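Local coordinates for protein bifunctional endomannanase/endoglucanase (Caldanaerobius polysaccharolyticus, PDB 3W0K) that probably hydrolyses internal beta-linkages of mannan and cellulose chains as a family 5 glycoside hydrolase, at residues G5-W10 / F38-V43; H78-L83 / F129-L134; E21-K26 / I65-R70. All blocks are in the same frame, centred on the assembly; numbering follows the deposited sequence.

In the fold
Three neighbouring parts of one eight-stranded beta/alpha barrel are described, from the barrel wall to its outer helical layer. Contact 1 pairs the first two strands and contact 2 the third and fourth; their centres lie about 9 Å apart, and strands 38-44 and 78-83 are neighbours in the sheet, so the two contacts abut through their backbones. Inside the barrel the side chain of Arg40, from contact 1, reaches over to contact 2 and is about 5 Å from a bound Tris molecule, probably from the crystallisation liquor. Contact 3 lies farther out, its centre about 10 Å from that of contact 1 and 14 Å from that of contact 2. There Tyr68 packs on Met79 of contact 2.

Contact 1: residues G5-W10 / F38-V43; sequences GFNFQW and FVRIPV
Asn7 OD1 accepts a hydrogen bond of 2.9 Å from Arg40 NH1, and the methylene carbons of the same arginine run close beside it. The two side chains lie alongside each other and point the same way, yet their flat ends are turned 77° apart: the oxygen sits at the edge of the guanidinium, in its plane. Arg40 reaches this point as an extended chain, with CG anti to the backbone N (chi1 179°). Glu258 and Asp133 form salt bridges with NH1 and NE, and Asn136 accepts from NH2, so the buried guanidinium is held at all three nitrogens. Asn7 ND2 in turn donates to the carbonyls of Gly257 and Leu290, which fixes the turn of the amide.

The backbones form a parallel ladder, Phe6 N to Phe38 O, Arg40 N to Phe6 O, and Phe8 N to Arg40 O at 3.0 Å. Past the ladder, a water donates to both Phe8 O and Pro42 O.

On the face that carries Phe6 and Val39, Val39 CG2 meets the edge of the Phe8 ring at CE2, 3.8 Å away. Just past the end of strand 4-7, Ile41 CD1 touches Phe8 CB and reaches Trp10 CZ3 at 3.7 Å. This is the first beta-alpha-beta unit of the barrel: helix 25-33 covers Phe6, Phe8 and Val39, while strands 287-290 and 78-83 flank the pair.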
loop_
_atom_site.group_PDB
_atom_site.type_symbol
_atom_site.label_atom_id
_atom_site.label_comp_id
_atom_site.label_asym_id
_atom_site.label_seq_id
_atom_site.Cartn_x
_atom_site.Cartn_y
_atom_site.Cartn_z
ATOM N N GLY A 5 7.243 3.266 7.414
ATOM C CA GLY A 5 7.100 1.906 7.877
ATOM C C GLY A 5 7.105 0.829 6.823
ATOM O O GLY A 5 7.791 0.923 5.800
ATOM N N PHE A 6 6.310 -0.203 7.089
ATOM C CA PHE A 6 6.225 -1.366 6.221
ATOM C C PHE A 6 4.815 -1.917 6.123
ATOM O O PHE A 6 3.971 -1.680 6.994
ATOM C CB PHE A 6 7.091 -2.501 6.796
ATOM C CG PHE A 6 8.546 -2.161 6.933
ATOM C CD1 PHE A 6 9.452 -2.542 5.950
ATOM C CD2 PHE A 6 9.009 -1.453 8.037
ATOM C CE1 PHE A 6 10.801 -2.219 6.064
ATOM C CE2 PHE A 6 10.357 -1.123 8.163
ATOM C CZ PHE A 6 11.257 -1.508 7.171
ATOM N N ASN A 7 4.567 -2.646 5.041
ATOM C CA ASN A 7 3.296 -3.333 4.863
ATOM C C ASN A 7 3.541 -4.733 5.431
ATOM O O ASN A 7 4.656 -5.261 5.336
ATOM C CB ASN A 7 2.948 -3.499 3.381
ATOM C CG ASN A 7 2.417 -2.237 2.746
ATOM O OD1 ASN A 7 1.219 -2.128 2.483
ATOM N ND2 ASN A 7 3.311 -1.307 2.421
ATOM N N PHE A 8 2.517 -5.314 6.047
ATOM C CA PHE A 8 2.602 -6.667 6.580
ATOM C C PHE A 8 1.451 -7.456 5.981
ATOM O O PHE A 8 0.329 -6.961 5.887
ATOM C CB PHE A 8 2.567 -6.678 8.109
ATOM C CG PHE A 8 3.890 -6.336 8.739
ATOM C CD1 PHE A 8 4.902 -7.289 8.813
ATOM C CD2 PHE A 8 4.130 -5.059 9.236
ATOM C CE1 PHE A 8 6.137 -6.975 9.374
ATOM C CE2 PHE A 8 5.359 -4.731 9.799
ATOM C CZ PHE A 8 6.367 -5.696 9.868
ATOM N N GLN A 9 1.752 -8.680 5.562
ATOM C CA GLN A 9 0.795 -9.547 4.895
ATOM C C GLN A 9 0.113 -10.607 5.772
ATOM O O GLN A 9 -0.282 -11.669 5.280
ATOM C CB GLN A 9 1.498 -10.199 3.695
ATOM C CG GLN A 9 1.883 -9.219 2.556
ATOM C CD GLN A 9 3.020 -8.251 2.898
ATOM O OE1 GLN A 9 2.964 -7.064 2.557
ATOM N NE2 GLN A 9 4.062 -8.757 3.539
ATOM N N TRP A 10 -0.106 -10.271 7.041
ATOM C CA TRP A 10 -0.721 -11.188 8.004
ATOM C C TRP A 10 -2.115 -11.703 7.637
ATOM O O TRP A 10 -2.475 -12.820 8.003
ATOM C CB TRP A 10 -0.760 -10.545 9.391
ATOM C CG TRP A 10 0.573 -10.027 9.859
ATOM C CD1 TRP A 10 1.807 -10.534 9.562
ATOM C CD2 TRP A 10 0.798 -8.898 10.710
ATOM N NE1 TRP A 10 2.786 -9.788 10.176
ATOM C CE2 TRP A 10 2.194 -8.779 10.887
ATOM C CE3 TRP A 10 -0.047 -7.975 11.342
ATOM C CZ2 TRP A 10 2.766 -7.772 11.671
ATOM C CZ3 TRP A 10 0.522 -6.972 12.121
ATOM C CH2 TRP A 10 1.916 -6.880 12.277
ATOM N N PHE A 38 4.887 3.350 11.301
ATOM C CA PHE A 38 3.754 3.076 10.429
ATOM C C PHE A 38 3.712 1.646 9.921
ATOM O O PHE A 38 4.731 1.072 9.545
ATOM C CB PHE A 38 3.810 4.054 9.245
ATOM C CG PHE A 38 2.734 3.848 8.210
ATOM C CD1 PHE A 38 1.508 4.491 8.331
ATOM C CD2 PHE A 38 2.966 3.053 7.088
ATOM C CE1 PHE A 38 0.526 4.351 7.343
ATOM C CE2 PHE A 38 1.993 2.909 6.099
ATOM C CZ PHE A 38 0.770 3.562 6.230
ATOM N N VAL A 39 2.509 1.081 9.924
ATOM C CA VAL A 39 2.273 -0.266 9.433
ATOM C C VAL A 39 0.995 -0.254 8.605
ATOM O O VAL A 39 -0.015 0.306 9.029
ATOM C CB VAL A 39 2.134 -1.279 10.603
ATOM C CG1 VAL A 39 1.397 -2.529 10.165
ATOM C CG2 VAL A 39 3.509 -1.669 11.110
ATOM N N ARG A 40 1.076 -0.776 7.384
ATOM C CA ARG A 40 -0.097 -0.869 6.525
ATOM C C ARG A 40 -0.469 -2.344 6.490
ATOM O O ARG A 40 0.395 -3.207 6.321
ATOM C CB ARG A 40 0.188 -0.350 5.114
ATOM C CG ARG A 40 -1.011 -0.462 4.163
ATOM C CD ARG A 40 -0.754 0.321 2.894
ATOM N NE ARG A 40 -1.853 0.263 1.924
ATOM C CZ ARG A 40 -1.888 -0.544 0.868
ATOM N NH1 ARG A 40 -0.901 -1.398 0.647
ATOM N NH2 ARG A 40 -2.840 -0.395 -0.050
ATOM N N ILE A 41 -1.752 -2.626 6.692
ATOM C CA ILE A 41 -2.244 -3.995 6.710
ATOM C C ILE A 41 -3.266 -4.237 5.598
ATOM O O ILE A 41 -4.455 -3.963 5.771
ATOM C CB ILE A 41 -2.901 -4.327 8.079
ATOM C CG1 ILE A 41 -1.934 -4.021 9.230
ATOM C CG2 ILE A 41 -3.307 -5.798 8.132
ATOM C CD1 ILE A 41 -0.728 -4.932 9.282
ATOM N N PRO A 42 -2.806 -4.703 4.424
ATOM C CA PRO A 42 -3.703 -4.978 3.291
ATOM C C PRO A 42 -4.385 -6.326 3.529
ATOM O O PRO A 42 -3.711 -7.347 3.656
ATOM C CB PRO A 42 -2.741 -5.021 2.102
ATOM C CG PRO A 42 -1.477 -5.567 2.714
ATOM C CD PRO A 42 -1.392 -4.815 4.022
ATOM N N VAL A 43 -5.714 -6.331 3.590
ATOM C CA VAL A 43 -6.443 -7.568 3.867
ATOM C C VAL A 43 -7.396 -8.057 2.775
ATOM O O VAL A 43 -7.821 -7.292 1.911
ATOM C CB VAL A 43 -7.211 -7.482 5.219
ATOM C CG1 VAL A 43 -6.264 -7.053 6.337
ATOM C CG2 VAL A 43 -8.386 -6.517 5.122
HETATM O O HOH W 1 -2.209 -8.280 5.819
#

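Contact 2: residues H78-L83 / F129-L134; sequences HMCLNL and FLSFDL
Strands 78-83 and 130-133 are the third and fourth staves of the barrel, and at their N-terminal end His78 NE2 and Ser131 OG share a hydrogen bond of 2.7 Å. The serine oxygen comes in at the edge of the imidazole, while Phe129 O lies over one face of the ring, offset toward its rim. His78 CG is anti to the backbone N (chi1 171°), which swings the ring across to the other strand; there ND1 is bonded to Lys128 O, so both ring nitrogens are engaged and the ring's rotation is fixed. Ser131 OG also lies 3.4 Å from Cys80 CB.

Four main-chain bonds follow in parallel register, from Met79 N to Phe129 O at 2.9 Å through to Asp133 N to Leu81 O at 2.8 Å. As in other TIM barrels, alternate side chains enter the barrel interior or meet the surrounding helices. Cys80, Ser131, Asn82 and Asp133 take the inner face, where Cys80 SG packs 3.6 Å from Asp133 CB. Toward the C-terminal end, Asn82 and Asp133 run side by side, amide and carboxylate planes 39° apart. Asn82 ND2 does not bond to that carboxylate, whose partner is Arg40; it donates to Asp133 O at 3.0 Å, from above the carbonyl plane, and Leu83 N adds a weak bond to the same oxygen.

On the outer face, Met79 and Leu130 lie alongside each other, CE to CD1 4.1 Å. Helix 62-74 packs on Met79, while Phe118 of helix 105-121 covers Leu81 and Phe132.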
loop_
_atom_site.group_PDB
_atom_site.type_symbol
_atom_site.label_atom_id
_atom_site.label_comp_id
_atom_site.label_asym_id
_atom_site.label_seq_id
_atom_site.Cartn_x
_atom_site.Cartn_y
_atom_site.Cartn_z
ATOM N N HIS A 78 1.469 3.658 13.999
ATOM C CA HIS A 78 0.167 3.937 13.397
ATOM C C HIS A 78 -0.193 2.767 12.487
ATOM O O HIS A 78 0.653 2.284 11.727
ATOM C CB HIS A 78 0.240 5.217 12.554
ATOM C CG HIS A 78 -0.989 5.474 11.735
ATOM N ND1 HIS A 78 -2.003 6.307 12.156
ATOM C CD2 HIS A 78 -1.374 4.993 10.526
ATOM C CE1 HIS A 78 -2.961 6.325 11.245
ATOM N NE2 HIS A 78 -2.604 5.536 10.248
ATOM N N MET A 79 -1.442 2.312 12.565
ATOM C CA MET A 79 -1.893 1.210 11.725
ATOM C C MET A 79 -2.860 1.696 10.657
ATOM O O MET A 79 -3.850 2.370 10.955
ATOM C CB MET A 79 -2.570 0.119 12.556
ATOM C CG MET A 79 -2.942 -1.112 11.729
ATOM S SD MET A 79 -3.711 -2.429 12.687
ATOM C CE MET A 79 -5.383 -2.375 12.061
ATOM N N CYS A 80 -2.550 1.373 9.408
ATOM C CA CYS A 80 -3.404 1.744 8.292
ATOM C C CYS A 80 -4.049 0.472 7.754
ATOM O O CYS A 80 -3.374 -0.375 7.162
ATOM C CB CYS A 80 -2.589 2.430 7.196
ATOM S SG CYS A 80 -3.574 2.880 5.754
ATOM N N LEU A 81 -5.348 0.326 8.004
ATOM C CA LEU A 81 -6.106 -0.843 7.557
ATOM C C LEU A 81 -6.564 -0.638 6.120
ATOM O O LEU A 81 -7.216 0.357 5.807
ATOM C CB LEU A 81 -7.321 -1.063 8.465
ATOM C CG LEU A 81 -8.260 -2.217 8.104
ATOM C CD1 LEU A 81 -7.541 -3.552 8.218
ATOM C CD2 LEU A 81 -9.480 -2.184 9.023
ATOM N N ASN A 82 -6.246 -1.599 5.258
ATOM C CA ASN A 82 -6.602 -1.516 3.846
ATOM C C ASN A 82 -7.351 -2.739 3.332
ATOM O O ASN A 82 -7.028 -3.867 3.701
ATOM C CB ASN A 82 -5.319 -1.345 3.009
ATOM C CG ASN A 82 -5.543 -1.597 1.520
ATOM O OD1 ASN A 82 -5.081 -2.598 0.970
ATOM N ND2 ASN A 82 -6.270 -0.697 0.869
ATOM N N LEU A 83 -8.373 -2.518 2.507
ATOM C CA LEU A 83 -9.063 -3.644 1.891
ATOM C C LEU A 83 -8.299 -3.863 0.586
ATOM O O LEU A 83 -8.365 -3.033 -0.326
ATOM C CB LEU A 83 -10.538 -3.340 1.596
ATOM C CG LEU A 83 -11.522 -3.354 2.768
ATOM C CD1 LEU A 83 -12.946 -3.249 2.228
ATOM C CD2 LEU A 83 -11.369 -4.637 3.572
ATOM N N PHE A 129 -3.399 6.788 15.678
ATOM C CA PHE A 129 -3.129 5.354 15.689
ATOM C C PHE A 129 -3.821 4.508 14.620
ATOM O O PHE A 129 -3.407 3.375 14.377
ATOM C CB PHE A 129 -3.471 4.782 17.069
ATOM C CG PHE A 129 -2.568 5.266 18.163
ATOM C CD1 PHE A 129 -1.334 4.666 18.370
ATOM C CD2 PHE A 129 -2.946 6.327 18.981
ATOM C CE1 PHE A 129 -0.480 5.113 19.377
ATOM C CE2 PHE A 129 -2.099 6.783 19.993
ATOM C CZ PHE A 129 -0.865 6.173 20.188
ATOM N N LEU A 130 -4.859 5.040 13.979
ATOM C CA LEU A 130 -5.584 4.253 12.984
ATOM C C LEU A 130 -6.171 5.044 11.823
ATOM O O LEU A 130 -6.823 6.069 12.021
ATOM C CB LEU A 130 -6.709 3.468 13.678
ATOM C CG LEU A 130 -7.674 2.636 12.827
ATOM C CD1 LEU A 130 -6.954 1.456 12.190
ATOM C CD2 LEU A 130 -8.807 2.147 13.712
ATOM N N SER A 131 -5.935 4.548 10.609
ATOM C CA SER A 131 -6.480 5.157 9.399
ATOM C C SER A 131 -7.056 4.052 8.513
ATOM O O SER A 131 -6.687 2.882 8.652
ATOM C CB SER A 131 -5.419 5.967 8.642
ATOM O OG SER A 131 -4.335 5.164 8.215
ATOM N N PHE A 132 -7.981 4.429 7.632
ATOM C CA PHE A 132 -8.637 3.492 6.719
ATOM C C PHE A 132 -8.248 3.791 5.272
ATOM O O PHE A 132 -8.532 4.878 4.773
ATOM C CB PHE A 132 -10.166 3.624 6.818
ATOM C CG PHE A 132 -10.761 3.174 8.132
ATOM C CD1 PHE A 132 -10.017 2.463 9.070
ATOM C CD2 PHE A 132 -12.098 3.451 8.412
ATOM C CE1 PHE A 132 -10.596 2.032 10.265
ATOM C CE2 PHE A 132 -12.686 3.024 9.603
ATOM C CZ PHE A 132 -11.933 2.314 10.531
ATOM N N ASP A 133 -7.622 2.819 4.609
ATOM C CA ASP A 133 -7.204 2.935 3.204
ATOM C C ASP A 133 -8.285 2.151 2.452
ATOM O O ASP A 133 -8.251 0.923 2.386
ATOM C CB ASP A 133 -5.819 2.296 3.046
ATOM C CG ASP A 133 -5.236 2.457 1.655
ATOM O OD1 ASP A 133 -5.806 3.181 0.808
ATOM O OD2 ASP A 133 -4.177 1.845 1.416
ATOM N N LEU A 134 -9.230 2.887 1.871
ATOM C CA LEU A 134 -10.410 2.308 1.226
ATOM C C LEU A 134 -10.303 1.084 0.331
ATOM O O LEU A 134 -10.954 0.065 0.586
ATOM C CB LEU A 134 -11.241 3.408 0.557
ATOM C CG LEU A 134 -11.571 4.598 1.466
ATOM C CD1 LEU A 134 -12.619 5.468 0.786
ATOM C CD2 LEU A 134 -12.101 4.129 2.823
#

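Contact 3: residues E21-K26 / I65-R70; sequences EPPDKK and IDLYLR
Tyr68 OH donates a hydrogen bond of 2.7 Å to Glu21 O, arriving in the plane of that carbonyl. The tyrosine leaves helix 62-74 with CG anti to its own carbonyl carbon (chi1 -61°), a setting that carries the ring toward the loop before helix 25-33. The loop meets the ring along its edge: Glu21 O and Pro23 CD lie in the ring plane, and Pro23 CB is 3.8 Å from Tyr68 CD1.

The tightest packing is one residue back along the helix. Leu67 points toward the loop and crosses Pro23 at about a right angle, its CD2 only 3.5 Å from Pro23 CD, closer than usual van der Waals contact.

The solvent side is much looser. Pro22 is exposed and its CB points away from the helix, and the carboxylate of Glu21 also leads away. Farther along the chain, Asp24 caps the start of helix 25-33 through OD1 to Ala27 N and forms a salt bridge with Lys294.

The Tyr68 ring also meets that of Trp10, whose backbone is hydrogen-bonded to Glu21. A phenylalanine here, lacking the hydroxyl, would probably leave Glu21 O without its phenolic partner and the loop less firmly tied to the ring. The chemistry is thus mostly apolar, proline against leucine and tyrosine, with one directional bond fixing where the tyrosine's end meets the loop.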
loop_
_atom_site.group_PDB
_atom_site.type_symbol
_atom_site.label_atom_id
_atom_site.label_comp_id
_atom_site.label_asym_id
_atom_site.label_seq_id
_atom_site.Cartn_x
_atom_site.Cartn_y
_atom_site.Cartn_z
ATOM N N GLU A 21 -2.722 -14.631 10.241
ATOM C CA GLU A 21 -1.581 -14.755 11.135
ATOM C C GLU A 21 -1.641 -13.807 12.317
ATOM O O GLU A 21 -2.288 -12.762 12.259
ATOM C CB GLU A 21 -0.283 -14.490 10.377
ATOM C CG GLU A 21 -0.021 -15.435 9.224
ATOM C CD GLU A 21 1.287 -15.140 8.526
ATOM O OE1 GLU A 21 1.739 -13.973 8.575
ATOM O OE2 GLU A 21 1.868 -16.073 7.932
ATOM N N PRO A 22 -1.027 -14.204 13.441
ATOM C CA PRO A 22 -1.020 -13.340 14.620
ATOM C C PRO A 22 -0.047 -12.215 14.264
ATOM O O PRO A 22 0.756 -12.357 13.337
ATOM C CB PRO A 22 -0.410 -14.242 15.699
ATOM C CG PRO A 22 -0.737 -15.626 15.235
ATOM C CD PRO A 22 -0.475 -15.531 13.759
ATOM N N PRO A 23 -0.125 -11.070 14.956
ATOM C CA PRO A 23 0.812 -9.995 14.622
ATOM C C PRO A 23 2.247 -10.428 14.915
ATOM O O PRO A 23 2.504 -11.167 15.873
ATOM C CB PRO A 23 0.362 -8.852 15.534
ATOM C CG PRO A 23 -0.228 -9.570 16.714
ATOM C CD PRO A 23 -1.019 -10.669 16.054
ATOM N N ASP A 24 3.162 -10.027 14.040
ATOM C CA ASP A 24 4.574 -10.354 14.195
ATOM C C ASP A 24 5.164 -9.360 15.194
ATOM O O ASP A 24 5.719 -8.328 14.808
ATOM C CB ASP A 24 5.275 -10.241 12.838
ATOM C CG ASP A 24 6.689 -10.799 12.850
ATOM O OD1 ASP A 24 7.320 -10.865 13.928
ATOM O OD2 ASP A 24 7.174 -11.155 11.757
ATOM N N LYS A 25 5.041 -9.680 16.480
ATOM C CA LYS A 25 5.534 -8.808 17.538
ATOM C C LYS A 25 7.031 -8.517 17.463
ATOM O O LYS A 25 7.456 -7.393 17.724
ATOM C CB LYS A 25 5.132 -9.352 18.911
ATOM C CG LYS A 25 3.623 -9.304 19.135
ATOM C CD LYS A 25 3.216 -9.707 20.545
ATOM C CE LYS A 25 3.328 -11.201 20.769
ATOM N NZ LYS A 25 2.781 -11.586 22.103
ATOM N N LYS A 26 7.823 -9.508 17.062
ATOM C CA LYS A 26 9.265 -9.304 16.938
ATOM C C LYS A 26 9.574 -8.291 15.833
ATOM O O LYS A 26 10.453 -7.442 15.991
ATOM C CB LYS A 26 9.986 -10.629 16.684
ATOM C CG LYS A 26 9.996 -11.563 17.893
ATOM C CD LYS A 26 10.739 -12.861 17.586
ATOM C CE LYS A 26 10.769 -13.797 18.787
ATOM N NZ LYS A 26 9.415 -14.292 19.170
ATOM N N ILE A 65 -7.861 -8.176 13.696
ATOM C CA ILE A 65 -7.606 -6.775 13.381
ATOM C C ILE A 65 -7.466 -5.988 14.684
ATOM O O ILE A 65 -6.597 -5.125 14.795
ATOM C CB ILE A 65 -8.705 -6.189 12.463
ATOM C CG1 ILE A 65 -8.758 -6.992 11.158
ATOM C CG2 ILE A 65 -8.413 -4.720 12.156
ATOM C CD1 ILE A 65 -9.877 -6.597 10.218
ATOM N N ASP A 66 -8.274 -6.337 15.688
ATOM C CA ASP A 66 -8.199 -5.685 17.002
ATOM C C ASP A 66 -6.801 -5.906 17.577
ATOM O O ASP A 66 -6.199 -4.993 18.145
ATOM C CB ASP A 66 -9.188 -6.307 17.995
ATOM C CG ASP A 66 -10.639 -6.055 17.645
ATOM O OD1 ASP A 66 -10.932 -5.278 16.717
ATOM O OD2 ASP A 66 -11.497 -6.645 18.332
ATOM N N LEU A 67 -6.308 -7.135 17.434
ATOM C CA LEU A 67 -4.995 -7.517 17.942
ATOM C C LEU A 67 -3.870 -6.777 17.229
ATOM O O LEU A 67 -2.919 -6.322 17.869
ATOM C CB LEU A 67 -4.803 -9.033 17.833
ATOM C CG LEU A 67 -3.538 -9.619 18.464
ATOM C CD1 LEU A 67 -3.410 -9.181 19.917
ATOM C CD2 LEU A 67 -3.583 -11.136 18.358
ATOM N N TYR A 68 -3.979 -6.650 15.908
ATOM C CA TYR A 68 -2.965 -5.933 15.142
ATOM C C TYR A 68 -2.905 -4.490 15.645
ATOM O O TYR A 68 -1.825 -3.939 15.863
ATOM C CB TYR A 68 -3.307 -5.917 13.647
ATOM C CG TYR A 68 -3.409 -7.265 12.959
ATOM C CD1 TYR A 68 -2.837 -8.415 13.508
ATOM C CD2 TYR A 68 -4.089 -7.383 11.749
ATOM C CE1 TYR A 68 -2.946 -9.656 12.862
ATOM C CE2 TYR A 68 -4.205 -8.607 11.098
ATOM C CZ TYR A 68 -3.634 -9.737 11.654
ATOM O OH TYR A 68 -3.754 -10.939 10.995
ATOM N N LEU A 69 -4.078 -3.883 15.829
ATOM C CA LEU A 69 -4.173 -2.503 16.301
ATOM C C LEU A 69 -3.562 -2.344 17.691
ATOM O O LEU A 69 -2.784 -1.418 17.934
ATOM C CB LEU A 69 -5.638 -2.042 16.318
ATOM C CG LEU A 69 -5.911 -0.648 16.896
ATOM C CD1 LEU A 69 -5.199 0.424 16.079
ATOM C CD2 LEU A 69 -7.411 -0.383 16.939
ATOM N N ARG A 70 -3.906 -3.259 18.591
ATOM C CA ARG A 70 -3.390 -3.216 19.955
ATOM C C ARG A 70 -1.871 -3.294 19.990
ATOM O O ARG A 70 -1.222 -2.514 20.688
ATOM C CB ARG A 70 -3.989 -4.349 20.794
ATOM C CG ARG A 70 -3.396 -4.454 22.190
ATOM C CD ARG A 70 -4.249 -5.326 23.097
ATOM N NE ARG A 70 -5.525 -4.692 23.419
ATOM C CZ ARG A 70 -5.661 -3.634 24.219
ATOM N NH1 ARG A 70 -4.597 -3.082 24.787
ATOM N NH2 ARG A 70 -6.864 -3.125 24.446
#